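PDB 1MA1: superoxide dismutase [Fe] from Methanothermobacter thermautotrophicus, which uses one bound iron ion per subunit to convert superoxide radicals into hydrogen peroxide and molecular oxygen. Local coordinates for residues A[117-122]-A[144-149]. Residues are numbered along the deposited sequence; the frame is centred on the assembly and turned at random.
Sequences RKEFSQ and LFIMQV
On the strand side Ile146 carries the apolar contact almost alone: its CB points at the helix, and CD1, at the end of an extended chain (chi2 -179°), lies 3.8 Å from Phe120 N and 4.2 Å from Glu119 CB. The methyl therefore rests on helix backbone as well as on side chains. Its second approach is to the Phe120 ring, which it meets at its edge, near the ring plane, with CD1 of Ile146 3.9 Å from CD1 of Phe120. The branch methyl CG2 of Ile146 also touches that ring carbon, at 4.0 Å. Phe120 has CG anti to its backbone N (chi1 -164°), which carries the ring past the isoleucine and on to Ala133, Leu164 and Leu166. The Phe120 side chain is about 14 Å from the bound iron, so this is packing of the C-terminal domain outside the metal's ligand shell.

The polar ends of Gln148 and Glu119 find their partners beyond the two segments. Gln148 NE2, 4.5 Å from Gln122 O, is hydrogen-bonded to Ala123 O, just after the helical segment. Glu119 forms salt bridges through OE2 with Arg115 and through OE1 with Arg56 of the second subunit.

The segment axes run 20° from parallel and 9.3 Å apart at closest approach, so 117-122 of helix 113-125 runs alongside 144-149 of strand 143-150, an outermost strand of this chain's antiparallel sheet. Phe110 of helix 100-110 touches both Glu119 and Ile146, while Leu68 of the second subunit packs on Ile146.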
ATOM      1  N   ARG A 117      12.587  22.289   9.038  1.00 23.60           N
ATOM      2  CA  ARG A 117      13.640  21.321   9.281  1.00 24.13           C
ATOM      3  C   ARG A 117      13.083  20.218  10.158  1.00 24.64           C
ATOM      4  O   ARG A 117      13.385  19.044   9.958  1.00 25.71           O
ATOM      5  CB  ARG A 117      14.803  22.021   9.984  1.00 26.05           C
ATOM      6  CG  ARG A 117      16.092  21.243  10.098  1.00 25.94           C
ATOM      7  CD  ARG A 117      17.078  22.112  10.841  1.00 28.97           C
ATOM      8  NE  ARG A 117      18.415  21.529  10.908  1.00 36.02           N
ATOM      9  CZ  ARG A 117      18.770  20.508  11.691  1.00 39.33           C
ATOM     10  NH1 ARG A 117      17.879  19.939  12.511  1.00 40.12           N
ATOM     11  NH2 ARG A 117      20.021  20.036  11.632  1.00 38.49           N
ATOM     12  N   LYS A 118      12.250  20.601  11.118  1.00 25.17           N
ATOM     13  CA  LYS A 118      11.760  19.660  12.110  1.00 26.88           C
ATOM     14  C   LYS A 118      10.683  18.763  11.514  1.00 24.15           C
ATOM     15  O   LYS A 118      10.721  17.547  11.675  1.00 22.09           O
ATOM     16  CB  LYS A 118      11.187  20.420  13.302  1.00 32.45           C
ATOM     17  CG  LYS A 118      10.615  19.531  14.395  1.00 37.67           C
ATOM     18  CD  LYS A 118       9.728  20.359  15.307  1.00 43.80           C
ATOM     19  CE  LYS A 118       9.191  19.546  16.461  1.00 46.04           C
ATOM     20  NZ  LYS A 118       8.274  20.372  17.273  1.00 50.55           N
ATOM     21  N   GLU A 119       9.724  19.377  10.826  1.00 22.80           N
ATOM     22  CA  GLU A 119       8.669  18.620  10.172  1.00 22.55           C
ATOM     23  C   GLU A 119       9.251  17.652   9.142  1.00 22.22           C
ATOM     24  O   GLU A 119       8.877  16.475   9.107  1.00 20.83           O
ATOM     25  CB  GLU A 119       7.666  19.565   9.499  1.00 24.58           C
ATOM     26  CG  GLU A 119       6.651  20.167  10.445  1.00 29.37           C
ATOM     27  CD  GLU A 119       5.584  20.975   9.724  1.00 31.10           C
ATOM     28  OE1 GLU A 119       5.279  20.626   8.564  1.00 30.51           O
ATOM     29  OE2 GLU A 119       5.039  21.946  10.315  1.00 31.69           O
ATOM     30  N   PHE A 120      10.177  18.143   8.315  1.00 20.96           N
ATOM     31  CA  PHE A 120      10.810  17.309   7.290  1.00 19.44           C
ATOM     32  C   PHE A 120      11.554  16.148   7.946  1.00 20.40           C
ATOM     33  O   PHE A 120      11.577  15.034   7.422  1.00 19.87           O
ATOM     34  CB  PHE A 120      11.804  18.132   6.469  1.00 17.72           C
ATOM     35  CG  PHE A 120      12.215  17.477   5.185  1.00 16.05           C
ATOM     36  CD1 PHE A 120      11.382  17.520   4.065  1.00 14.81           C
ATOM     37  CD2 PHE A 120      13.427  16.799   5.093  1.00 17.45           C
ATOM     38  CE1 PHE A 120      11.747  16.902   2.880  1.00 15.10           C
ATOM     39  CE2 PHE A 120      13.809  16.169   3.907  1.00 17.04           C
ATOM     40  CZ  PHE A 120      12.970  16.218   2.796  1.00 15.35           C
ATOM     41  N   SER A 121      12.156  16.420   9.103  1.00 20.65           N
ATOM     42  CA  SER A 121      12.859  15.399   9.856  1.00 20.29           C
ATOM     43  C   SER A 121      11.926  14.344  10.439  1.00 21.08           C
ATOM     44  O   SER A 121      12.251  13.151  10.425  1.00 20.15           O
ATOM     45  CB  SER A 121      13.685  16.050  10.967  1.00 21.85           C
ATOM     46  OG  SER A 121      14.789  16.774  10.430  1.00 21.22           O
ATOM     47  N   GLN A 122      10.769  14.772  10.940  1.00 21.90           N
ATOM     48  CA  GLN A 122       9.774  13.823  11.408  1.00 23.41           C
ATOM     49  C   GLN A 122       9.260  12.966  10.265  1.00 19.81           C
ATOM     50  O   GLN A 122       8.983  11.767  10.442  1.00 18.49           O
ATOM     51  CB  GLN A 122       8.592  14.546  12.032  1.00 29.95           C
ATOM     52  CG  GLN A 122       8.876  15.366  13.268  1.00 36.33           C
ATOM     53  CD  GLN A 122       7.584  15.856  13.919  1.00 40.59           C
ATOM     54  OE1 GLN A 122       7.562  16.915  14.541  1.00 43.65           O
ATOM     55  NE2 GLN A 122       6.498  15.079  13.784  1.00 43.30           N
ATOM     56  N   LEU A 144       4.396  25.095  -0.435  1.00 20.95           N
ATOM     57  CA  LEU A 144       5.280  23.945  -0.301  1.00 21.14           C
ATOM     58  C   LEU A 144       4.578  22.835   0.457  1.00 22.83           C
ATOM     59  O   LEU A 144       3.972  23.077   1.498  1.00 26.53           O
ATOM     60  CB  LEU A 144       6.571  24.327   0.434  1.00 19.66           C
ATOM     61  CG  LEU A 144       7.510  25.316  -0.283  1.00 20.46           C
ATOM     62  CD1 LEU A 144       8.580  25.793   0.692  1.00 17.43           C
ATOM     63  CD2 LEU A 144       8.131  24.662  -1.550  1.00 19.54           C
ATOM     64  N   PHE A 145       4.650  21.619  -0.075  1.00 23.40           N
ATOM     65  CA  PHE A 145       4.150  20.414   0.595  1.00 22.53           C
ATOM     66  C   PHE A 145       5.319  19.487   0.906  1.00 20.89           C
ATOM     67  O   PHE A 145       6.276  19.396   0.141  1.00 18.90           O
ATOM     68  CB  PHE A 145       3.168  19.646  -0.302  1.00 25.16           C
ATOM     69  CG  PHE A 145       1.824  20.302  -0.466  1.00 27.37           C
ATOM     70  CD1 PHE A 145       0.936  19.846  -1.436  1.00 27.38           C
ATOM     71  CD2 PHE A 145       1.432  21.355   0.355  1.00 30.61           C
ATOM     72  CE1 PHE A 145      -0.320  20.428  -1.591  1.00 30.15           C
ATOM     73  CE2 PHE A 145       0.164  21.953   0.211  1.00 31.51           C
ATOM     74  CZ  PHE A 145      -0.710  21.487  -0.762  1.00 31.11           C
ATOM     75  N   ILE A 146       5.226  18.777   2.019  1.00 18.81           N
ATOM     76  CA  ILE A 146       6.070  17.608   2.222  1.00 17.75           C
ATOM     77  C   ILE A 146       5.262  16.336   1.930  1.00 17.60           C
ATOM     78  O   ILE A 146       4.100  16.223   2.325  1.00 17.38           O
ATOM     79  CB  ILE A 146       6.612  17.581   3.676  1.00 16.81           C
ATOM     80  CG1 ILE A 146       7.362  18.889   3.965  1.00 14.10           C
ATOM     81  CG2 ILE A 146       7.515  16.356   3.893  1.00 15.03           C
ATOM     82  CD1 ILE A 146       7.970  18.963   5.366  1.00 10.80           C
ATOM     83  N   MET A 147       5.854  15.379   1.230  1.00 16.37           N
ATOM     84  CA  MET A 147       5.250  14.047   1.210  1.00 19.25           C
ATOM     85  C   MET A 147       6.143  12.960   1.781  1.00 17.73           C
ATOM     86  O   MET A 147       7.372  13.028   1.679  1.00 19.09           O
ATOM     87  CB  MET A 147       4.756  13.660  -0.213  1.00 18.38           C
ATOM     88  CG  MET A 147       5.492  14.285  -1.386  1.00 21.53           C
ATOM     89  SD  MET A 147       4.863  13.835  -3.062  1.00 20.23           S
ATOM     90  CE  MET A 147       3.594  14.873  -3.137  1.00 21.76           C
ATOM     91  N   GLN A 148       5.525  11.969   2.413  1.00 15.62           N
ATOM     92  CA  GLN A 148       6.281  10.848   2.955  1.00 14.72           C
ATOM     93  C   GLN A 148       6.051   9.648   2.071  1.00 13.22           C
ATOM     94  O   GLN A 148       4.990   9.058   2.114  1.00 14.21           O
ATOM     95  CB  GLN A 148       5.829  10.529   4.372  1.00 14.54           C
ATOM     96  CG  GLN A 148       6.670   9.487   5.042  1.00 14.73           C
ATOM     97  CD  GLN A 148       6.049   8.988   6.310  1.00 17.07           C
ATOM     98  OE1 GLN A 148       5.076   8.221   6.281  1.00 17.00           O
ATOM     99  NE2 GLN A 148       6.593   9.429   7.446  1.00 18.08           N
ATOM    100  N   VAL A 149       7.043   9.305   1.258  1.00 11.56           N
ATOM    101  CA  VAL A 149       6.912   8.230   0.295  1.00 10.26           C
ATOM    102  C   VAL A 149       7.345   6.919   0.924  1.00 11.82           C
ATOM    103  O   VAL A 149       8.455   6.826   1.429  1.00 13.42           O
ATOM    104  CB  VAL A 149       7.798   8.463  -0.905  1.00  7.56           C
ATOM    105  CG1 VAL A 149       7.633   7.287  -1.883  1.00  7.37           C
ATOM    106  CG2 VAL A 149       7.465   9.827  -1.530  1.00  2.39           C
TER